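Local coordinates for beta-L-arabinobiosidase (Bacteroides thetaiotaomicron, PDB 5MQR), which probably hydrolyses glycosidic linkages in plant pectin, including those of L-arabinofuranose, during breakdown of the polysaccharide by a gut bacterium, at residues 626-636 with 666-677. Sequence-based numbering, arbitrary orientation.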
ATOM      1  N   PHE A 626     -11.791  12.097  -1.740  1.00 23.00           N
ATOM      2  CA  PHE A 626     -13.091  12.021  -1.059  1.00 23.06           C
ATOM      3  C   PHE A 626     -13.839  13.354  -0.920  1.00 22.92           C
ATOM      4  O   PHE A 626     -15.007  13.367  -0.472  1.00 23.72           O
ATOM      5  CB  PHE A 626     -12.920  11.328   0.289  1.00 22.64           C
ATOM      6  CG  PHE A 626     -12.252  10.002   0.168  1.00 22.37           C
ATOM      7  CD1 PHE A 626     -12.983   8.875  -0.198  1.00 22.08           C
ATOM      8  CD2 PHE A 626     -10.876   9.887   0.319  1.00 21.96           C
ATOM      9  CE1 PHE A 626     -12.355   7.664  -0.393  1.00 21.74           C
ATOM     10  CE2 PHE A 626     -10.249   8.674   0.132  1.00 21.96           C
ATOM     11  CZ  PHE A 626     -10.993   7.565  -0.219  1.00 22.00           C
ATOM     12  N   SER A 627     -13.219  14.443  -1.370  1.00 21.91           N
ATOM     13  CA  SER A 627     -13.794  15.756  -1.218  1.00 22.38           C
ATOM     14  C   SER A 627     -15.048  15.935  -2.044  1.00 21.71           C
ATOM     15  O   SER A 627     -15.854  16.792  -1.696  1.00 21.79           O
ATOM     16  CB  SER A 627     -12.802  16.852  -1.592  1.00 23.31           C
ATOM     17  OG  SER A 627     -12.373  16.658  -2.916  1.00 25.16           O
ATOM     18  N   HIS A 628     -15.226  15.139  -3.104  1.00 20.96           N
ATOM     19  CA  HIS A 628     -16.489  15.109  -3.844  1.00 21.22           C
ATOM     20  C   HIS A 628     -17.739  14.842  -2.967  1.00 21.41           C
ATOM     21  O   HIS A 628     -18.819  15.314  -3.296  1.00 22.65           O
ATOM     22  CB  HIS A 628     -16.437  14.114  -5.010  1.00 21.17           C
ATOM     23  CG  HIS A 628     -16.397  12.671  -4.587  1.00 21.79           C
ATOM     24  ND1 HIS A 628     -17.534  11.922  -4.383  1.00 21.70           N
ATOM     25  CD2 HIS A 628     -15.353  11.843  -4.336  1.00 21.71           C
ATOM     26  CE1 HIS A 628     -17.197  10.698  -4.027  1.00 21.94           C
ATOM     27  NE2 HIS A 628     -15.878  10.625  -3.987  1.00 22.13           N
ATOM     28  N   TYR A 629     -17.605  14.115  -1.862  1.00 21.16           N
ATOM     29  CA  TYR A 629     -18.760  13.862  -0.975  1.00 21.26           C
ATOM     30  C   TYR A 629     -19.292  15.149  -0.390  1.00 22.02           C
ATOM     31  O   TYR A 629     -20.457  15.472  -0.620  1.00 22.65           O
ATOM     32  CB  TYR A 629     -18.440  12.811   0.119  1.00 20.06           C
ATOM     33  CG  TYR A 629     -18.389  11.386  -0.401  1.00 19.45           C
ATOM     34  CD1 TYR A 629     -19.526  10.767  -0.951  1.00 19.66           C
ATOM     35  CD2 TYR A 629     -17.219  10.641  -0.347  1.00 19.24           C
ATOM     36  CE1 TYR A 629     -19.497   9.443  -1.424  1.00 19.15           C
ATOM     37  CE2 TYR A 629     -17.171   9.326  -0.818  1.00 18.90           C
ATOM     38  CZ  TYR A 629     -18.310   8.725  -1.343  1.00 19.02           C
ATOM     39  OH  TYR A 629     -18.243   7.428  -1.778  1.00 18.79           O
ATOM     40  N   ALA A 630     -18.443  15.909   0.323  1.00 23.09           N
ATOM     41  CA  ALA A 630     -18.857  17.219   0.887  1.00 23.31           C
ATOM     42  C   ALA A 630     -19.477  18.118  -0.169  1.00 24.10           C
ATOM     43  O   ALA A 630     -20.521  18.741   0.076  1.00 22.63           O
ATOM     44  CB  ALA A 630     -17.693  17.932   1.563  1.00 23.35           C
ATOM     45  N   GLU A 631     -18.825  18.174  -1.337  1.00 25.43           N
ATOM     46  CA  GLU A 631     -19.312  18.957  -2.474  1.00 27.57           C
ATOM     47  C   GLU A 631     -20.713  18.530  -2.921  1.00 26.05           C
ATOM     48  O   GLU A 631     -21.579  19.372  -3.083  1.00 25.34           O
ATOM     49  CB  GLU A 631     -18.328  18.880  -3.653  1.00 30.94           C
ATOM     50  CG  GLU A 631     -17.069  19.728  -3.432  1.00 35.16           C
ATOM     51  CD  GLU A 631     -15.837  19.232  -4.193  1.00 39.22           C
ATOM     52  OE1 GLU A 631     -15.966  18.720  -5.340  1.00 44.50           O
ATOM     53  OE2 GLU A 631     -14.711  19.374  -3.652  1.00 43.49           O
ATOM     54  N   SER A 632     -20.931  17.229  -3.104  1.00 24.61           N
ATOM     55  CA  SER A 632     -22.280  16.704  -3.419  1.00 24.39           C
ATOM     56  C   SER A 632     -23.293  17.025  -2.323  1.00 23.21           C
ATOM     57  O   SER A 632     -24.393  17.436  -2.627  1.00 24.32           O
ATOM     58  CB  SER A 632     -22.273  15.183  -3.637  1.00 24.61           C
ATOM     59  OG  SER A 632     -21.479  14.854  -4.760  1.00 25.62           O
ATOM     60  N   PHE A 633     -22.923  16.822  -1.070  1.00 21.69           N
ATOM     61  CA  PHE A 633     -23.835  17.085   0.046  1.00 21.61           C
ATOM     62  C   PHE A 633     -24.230  18.572   0.119  1.00 21.93           C
ATOM     63  O   PHE A 633     -25.397  18.906   0.353  1.00 21.74           O
ATOM     64  CB  PHE A 633     -23.232  16.621   1.387  1.00 21.07           C
ATOM     65  CG  PHE A 633     -22.774  15.175   1.415  1.00 20.41           C
ATOM     66  CD1 PHE A 633     -23.426  14.168   0.665  1.00 20.14           C
ATOM     67  CD2 PHE A 633     -21.708  14.807   2.227  1.00 19.78           C
ATOM     68  CE1 PHE A 633     -22.993  12.854   0.726  1.00 19.67           C
ATOM     69  CE2 PHE A 633     -21.274  13.488   2.283  1.00 19.54           C
ATOM     70  CZ  PHE A 633     -21.906  12.514   1.522  1.00 19.46           C
ATOM     71  N   ASN A 634     -23.264  19.455  -0.127  1.00 21.60           N
ATOM     72  CA  ASN A 634     -23.529  20.894  -0.140  1.00 22.07           C
ATOM     73  C   ASN A 634     -24.486  21.327  -1.264  1.00 22.58           C
ATOM     74  O   ASN A 634     -25.289  22.211  -1.073  1.00 21.81           O
ATOM     75  CB  ASN A 634     -22.211  21.673  -0.236  1.00 21.81           C
ATOM     76  CG  ASN A 634     -21.360  21.553   1.009  1.00 21.76           C
ATOM     77  OD1 ASN A 634     -21.828  21.159   2.092  1.00 22.21           O
ATOM     78  ND2 ASN A 634     -20.085  21.868   0.862  1.00 21.75           N
ATOM     79  N   GLY A 635     -24.391  20.681  -2.424  1.00 23.73           N
ATOM     80  CA  GLY A 635     -25.189  21.012  -3.600  1.00 24.25           C
ATOM     81  C   GLY A 635     -26.551  20.342  -3.682  1.00 25.29           C
ATOM     82  O   GLY A 635     -27.402  20.827  -4.404  1.00 26.68           O
HETATM   83  N   MSE A 636     -26.791  19.260  -2.935  1.00 25.98           N
HETATM   84  CA  MSE A 636     -28.001  18.418  -3.154  1.00 26.61           C
HETATM   85  C   MSE A 636     -29.274  18.946  -2.540  1.00 26.71           C
HETATM   86  O   MSE A 636     -30.373  18.539  -2.938  1.00 26.22           O
HETATM   87  CB  MSE A 636     -27.752  16.973  -2.697  1.00 27.05           C
HETATM   88  CG  MSE A 636     -27.766  16.797  -1.182  1.00 27.36           C
HETATM   89 SE   MSE A 636     -27.106  15.004  -0.733  1.00 28.45          SE
HETATM   90  CE  MSE A 636     -27.171  15.240   1.233  1.00 27.70           C
ATOM     91  N   ARG A 666     -20.533   1.439  -2.381  1.00 24.03           N
ATOM     92  CA  ARG A 666     -20.788   2.870  -2.435  1.00 24.79           C
ATOM     93  C   ARG A 666     -21.579   3.401  -1.242  1.00 23.04           C
ATOM     94  O   ARG A 666     -21.249   4.446  -0.705  1.00 21.78           O
ATOM     95  CB  ARG A 666     -21.496   3.220  -3.762  1.00 28.29           C
ATOM     96  CG  ARG A 666     -21.758   4.707  -4.020  1.00 32.03           C
ATOM     97  CD  ARG A 666     -20.452   5.519  -3.930  1.00 35.82           C
ATOM     98  NE  ARG A 666     -20.598   6.907  -4.419  1.00 39.79           N
ATOM     99  CZ  ARG A 666     -19.629   7.656  -4.982  1.00 40.19           C
ATOM    100  NH1 ARG A 666     -18.394   7.180  -5.172  1.00 40.45           N
ATOM    101  NH2 ARG A 666     -19.916   8.896  -5.392  1.00 40.48           N
ATOM    102  N   ASN A 667     -22.614   2.690  -0.816  1.00 21.87           N
ATOM    103  CA  ASN A 667     -23.476   3.237   0.235  1.00 21.47           C
ATOM    104  C   ASN A 667     -22.753   3.384   1.593  1.00 20.86           C
ATOM    105  O   ASN A 667     -22.891   4.410   2.232  1.00 21.07           O
ATOM    106  CB  ASN A 667     -24.856   2.539   0.328  1.00 21.15           C
ATOM    107  CG  ASN A 667     -24.784   1.033   0.605  1.00 21.34           C
ATOM    108  OD1 ASN A 667     -23.726   0.442   0.779  1.00 20.75           O
ATOM    109  ND2 ASN A 667     -25.949   0.410   0.617  1.00 22.24           N
ATOM    110  N   PHE A 668     -21.961   2.393   1.996  1.00 20.37           N
ATOM    111  CA  PHE A 668     -21.163   2.474   3.223  1.00 20.31           C
ATOM    112  C   PHE A 668     -20.171   3.638   3.214  1.00 20.16           C
ATOM    113  O   PHE A 668     -20.021   4.367   4.214  1.00 20.12           O
ATOM    114  CB  PHE A 668     -20.356   1.183   3.431  1.00 20.42           C
ATOM    115  CG  PHE A 668     -21.086   0.095   4.166  1.00 20.48           C
ATOM    116  CD1 PHE A 668     -21.881  -0.823   3.484  1.00 20.80           C
ATOM    117  CD2 PHE A 668     -20.937  -0.042   5.527  1.00 20.49           C
ATOM    118  CE1 PHE A 668     -22.538  -1.845   4.164  1.00 21.08           C
ATOM    119  CE2 PHE A 668     -21.580  -1.071   6.218  1.00 21.06           C
ATOM    120  CZ  PHE A 668     -22.371  -1.979   5.534  1.00 21.17           C
ATOM    121  N   GLU A 669     -19.495   3.794   2.089  1.00 19.51           N
ATOM    122  CA  GLU A 669     -18.517   4.835   1.934  1.00 20.20           C
ATOM    123  C   GLU A 669     -19.199   6.201   1.995  1.00 20.34           C
ATOM    124  O   GLU A 669     -18.768   7.058   2.744  1.00 20.59           O
ATOM    125  CB  GLU A 669     -17.727   4.679   0.626  1.00 20.41           C
ATOM    126  CG  GLU A 669     -16.548   5.648   0.522  1.00 21.05           C
ATOM    127  CD  GLU A 669     -15.737   5.467  -0.742  1.00 21.70           C
ATOM    128  OE1 GLU A 669     -14.936   4.506  -0.783  1.00 22.29           O
ATOM    129  OE2 GLU A 669     -15.906   6.282  -1.689  1.00 22.28           O
ATOM    130  N   GLU A 670     -20.271   6.377   1.232  1.00 20.77           N
ATOM    131  CA  GLU A 670     -21.013   7.630   1.206  1.00 21.41           C
ATOM    132  C   GLU A 670     -21.539   7.990   2.592  1.00 20.46           C
ATOM    133  O   GLU A 670     -21.497   9.148   2.966  1.00 19.64           O
ATOM    134  CB  GLU A 670     -22.181   7.557   0.221  1.00 22.82           C
ATOM    135  CG  GLU A 670     -23.006   8.830   0.145  1.00 24.28           C
ATOM    136  CD  GLU A 670     -24.107   8.748  -0.891  1.00 25.79           C
ATOM    137  OE1 GLU A 670     -24.979   7.857  -0.810  1.00 27.32           O
ATOM    138  OE2 GLU A 670     -24.112   9.598  -1.786  1.00 28.23           O
HETATM  139  N   MSE A 671     -22.023   6.997   3.331  1.00 20.14           N
HETATM  140  CA  MSE A 671     -22.613   7.236   4.668  1.00 20.38           C
HETATM  141  C   MSE A 671     -21.552   7.623   5.650  1.00 19.99           C
HETATM  142  O   MSE A 671     -21.802   8.413   6.542  1.00 19.99           O
HETATM  143  CB  MSE A 671     -23.378   6.019   5.183  1.00 20.97           C
HETATM  144  CG  MSE A 671     -24.314   6.322   6.347  1.00 22.32           C
HETATM  145 SE   MSE A 671     -25.646   7.724   5.868  1.00 24.09          SE
HETATM  146  CE  MSE A 671     -26.340   6.902   4.218  1.00 23.30           C
ATOM    147  N   TYR A 672     -20.353   7.056   5.497  1.00 19.89           N
ATOM    148  CA  TYR A 672     -19.217   7.428   6.295  1.00 19.41           C
ATOM    149  C   TYR A 672     -19.006   8.928   6.218  1.00 19.45           C
ATOM    150  O   TYR A 672     -18.958   9.619   7.226  1.00 19.22           O
ATOM    151  CB  TYR A 672     -17.953   6.684   5.832  1.00 19.58           C
ATOM    152  CG  TYR A 672     -16.780   7.009   6.694  1.00 19.63           C
ATOM    153  CD1 TYR A 672     -16.544   6.316   7.867  1.00 19.68           C
ATOM    154  CD2 TYR A 672     -15.919   8.054   6.360  1.00 19.72           C
ATOM    155  CE1 TYR A 672     -15.472   6.644   8.677  1.00 19.76           C
ATOM    156  CE2 TYR A 672     -14.844   8.383   7.168  1.00 19.53           C
ATOM    157  CZ  TYR A 672     -14.626   7.674   8.324  1.00 19.50           C
ATOM    158  OH  TYR A 672     -13.581   8.037   9.149  1.00 19.77           O
ATOM    159  N   TYR A 673     -18.899   9.430   5.002  1.00 19.25           N
ATOM    160  CA  TYR A 673     -18.633  10.848   4.810  1.00 19.25           C
ATOM    161  C   TYR A 673     -19.841  11.691   5.173  1.00 19.36           C
ATOM    162  O   TYR A 673     -19.672  12.737   5.814  1.00 19.12           O
ATOM    163  CB  TYR A 673     -18.080  11.133   3.389  1.00 19.22           C
ATOM    164  CG  TYR A 673     -16.700  10.552   3.269  1.00 19.11           C
ATOM    165  CD1 TYR A 673     -15.600  11.192   3.842  1.00 19.44           C
ATOM    166  CD2 TYR A 673     -16.500   9.294   2.688  1.00 19.14           C
ATOM    167  CE1 TYR A 673     -14.329  10.613   3.782  1.00 19.49           C
ATOM    168  CE2 TYR A 673     -15.249   8.709   2.631  1.00 19.00           C
ATOM    169  CZ  TYR A 673     -14.171   9.363   3.176  1.00 19.13           C
ATOM    170  OH  TYR A 673     -12.948   8.763   3.118  1.00 19.66           O
ATOM    171  N   TYR A 674     -21.048  11.227   4.836  1.00 19.13           N
ATOM    172  CA  TYR A 674     -22.232  11.995   5.163  1.00 19.72           C
ATOM    173  C   TYR A 674     -22.377  12.259   6.675  1.00 19.73           C
ATOM    174  O   TYR A 674     -22.702  13.358   7.083  1.00 19.27           O
ATOM    175  CB  TYR A 674     -23.506  11.321   4.636  1.00 20.18           C
ATOM    176  CG  TYR A 674     -24.783  12.011   5.101  1.00 20.06           C
ATOM    177  CD1 TYR A 674     -25.185  13.208   4.536  1.00 20.30           C
ATOM    178  CD2 TYR A 674     -25.535  11.491   6.134  1.00 20.69           C
ATOM    179  CE1 TYR A 674     -26.322  13.862   4.966  1.00 20.93           C
ATOM    180  CE2 TYR A 674     -26.695  12.136   6.582  1.00 21.22           C
ATOM    181  CZ  TYR A 674     -27.076  13.320   5.996  1.00 21.25           C
ATOM    182  OH  TYR A 674     -28.217  13.952   6.412  1.00 22.17           O
ATOM    183  N   ARG A 675     -22.140  11.249   7.487  1.00 20.04           N
ATOM    184  CA  ARG A 675     -22.398  11.370   8.923  1.00 20.56           C
ATOM    185  C   ARG A 675     -21.376  12.286   9.574  1.00 20.82           C
ATOM    186  O   ARG A 675     -21.714  12.979  10.533  1.00 20.95           O
ATOM    187  CB  ARG A 675     -22.438  10.006   9.602  1.00 20.12           C
ATOM    188  CG  ARG A 675     -23.731   9.228   9.296  1.00 20.26           C
ATOM    189  CD  ARG A 675     -24.979   9.891   9.877  1.00 20.15           C
ATOM    190  NE  ARG A 675     -24.878   9.997  11.314  1.00 20.35           N
ATOM    191  CZ  ARG A 675     -25.474   9.198  12.204  1.00 20.81           C
ATOM    192  NH1 ARG A 675     -26.304   8.209  11.841  1.00 20.62           N
ATOM    193  NH2 ARG A 675     -25.235   9.406  13.495  1.00 20.65           N
ATOM    194  N   TRP A 676     -20.151  12.327   9.034  1.00 20.54           N
ATOM    195  CA  TRP A 676     -19.211  13.340   9.509  1.00 21.00           C
ATOM    196  C   TRP A 676     -19.671  14.757   9.121  1.00 20.96           C
ATOM    197  O   TRP A 676     -19.605  15.656   9.937  1.00 20.92           O
ATOM    198  CB  TRP A 676     -17.794  13.109   9.010  1.00 21.03           C
ATOM    199  CG  TRP A 676     -17.063  12.020   9.673  1.00 21.60           C
ATOM    200  CD1 TRP A 676     -16.424  10.989   9.050  1.00 21.91           C
ATOM    201  CD2 TRP A 676     -16.837  11.844  11.072  1.00 22.00           C
ATOM    202  NE1 TRP A 676     -15.822  10.174   9.974  1.00 22.31           N
ATOM    203  CE2 TRP A 676     -16.064  10.664  11.224  1.00 22.24           C
ATOM    204  CE3 TRP A 676     -17.240  12.535  12.212  1.00 22.36           C
ATOM    205  CZ2 TRP A 676     -15.675  10.166  12.464  1.00 22.32           C
ATOM    206  CZ3 TRP A 676     -16.845  12.055  13.450  1.00 22.80           C
ATOM    207  CH2 TRP A 676     -16.068  10.878  13.569  1.00 22.62           C
ATOM    208  N   TRP A 677     -20.118  14.920   7.873  1.00 20.79           N
ATOM    209  CA  TRP A 677     -20.583  16.193   7.345  1.00 21.21           C
ATOM    210  C   TRP A 677     -21.810  16.691   8.113  1.00 21.63           C
ATOM    211  O   TRP A 677     -21.996  17.889   8.331  1.00 21.50           O
ATOM    212  CB  TRP A 677     -20.913  16.005   5.851  1.00 21.00           C
ATOM    213  CG  TRP A 677     -21.481  17.192   5.123  1.00 21.11           C
ATOM    214  CD1 TRP A 677     -20.787  18.190   4.506  1.00 21.40           C
ATOM    215  CD2 TRP A 677     -22.849  17.452   4.878  1.00 21.24           C
ATOM    216  NE1 TRP A 677     -21.646  19.070   3.906  1.00 21.64           N
ATOM    217  CE2 TRP A 677     -22.924  18.639   4.119  1.00 21.65           C
ATOM    218  CE3 TRP A 677     -24.031  16.809   5.240  1.00 21.33           C
ATOM    219  CZ2 TRP A 677     -24.135  19.198   3.721  1.00 21.80           C
ATOM    220  CZ3 TRP A 677     -25.235  17.359   4.837  1.00 21.72           C
ATOM    221  CH2 TRP A 677     -25.274  18.539   4.074  1.00 21.82           C
TER
HETATM  222  O   HOH W   1     -14.658   7.990  -3.247  1.00 22.44           O
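The indole of Trp677 takes Phe633 CB over the centre of one face, 3.5 Å from the six-membered-ring centroid, a CH-pi contact. At the indole edge, NE1 donates to Asn634 OD1 at 2.8 Å, with the acceptor close to the ring plane but the donor tilted out of the carbonyl plane. The Phe633 ring receives the edge of Tyr674 on one face, a T-shaped pair with planes at 86°, and has the Tyr629 carbonyl oxygen over the opposite face. His628 CE1 covers one face of the Tyr629 ring, and Glu669 OE2 lies at its edge. The Tyr629 and Tyr673 planes are almost parallel yet laterally displaced, with little overlap, their CD2 atoms 3.4 Å from each other. Phe626 takes Tyr673 OH over one face, 3.3 Å from Phe626 CG; that hydroxyl hydrogen-bonds to Phe661 O.

Helices 627-636 and 666-677 cross at -66° with axes 9.6 Å apart, beside helix 647-657, which Ala630 and Trp677 touch, in what is probably the (alpha/alpha) toroid of an MGH1-like glycoside hydrolase. Tyr629 is a knob in the hole formed by Arg666, Glu669, Glu670 and Tyr673. Its hydroxyl donates to Glu669 OE2 at 2.6 Å, on the anti side of a carboxylate perpendicular to the phenol. Glu669 reaches this hydroxyl because its first torsion (chi1 -172°) swings CG away from the backbone N and the chain runs on extended; a water linking His628 NE2 also donates to OE2. Replacing Trp677 with alanine would probably leave Asn634 OD1 without its indole donor and open a gap beneath Phe633 CB.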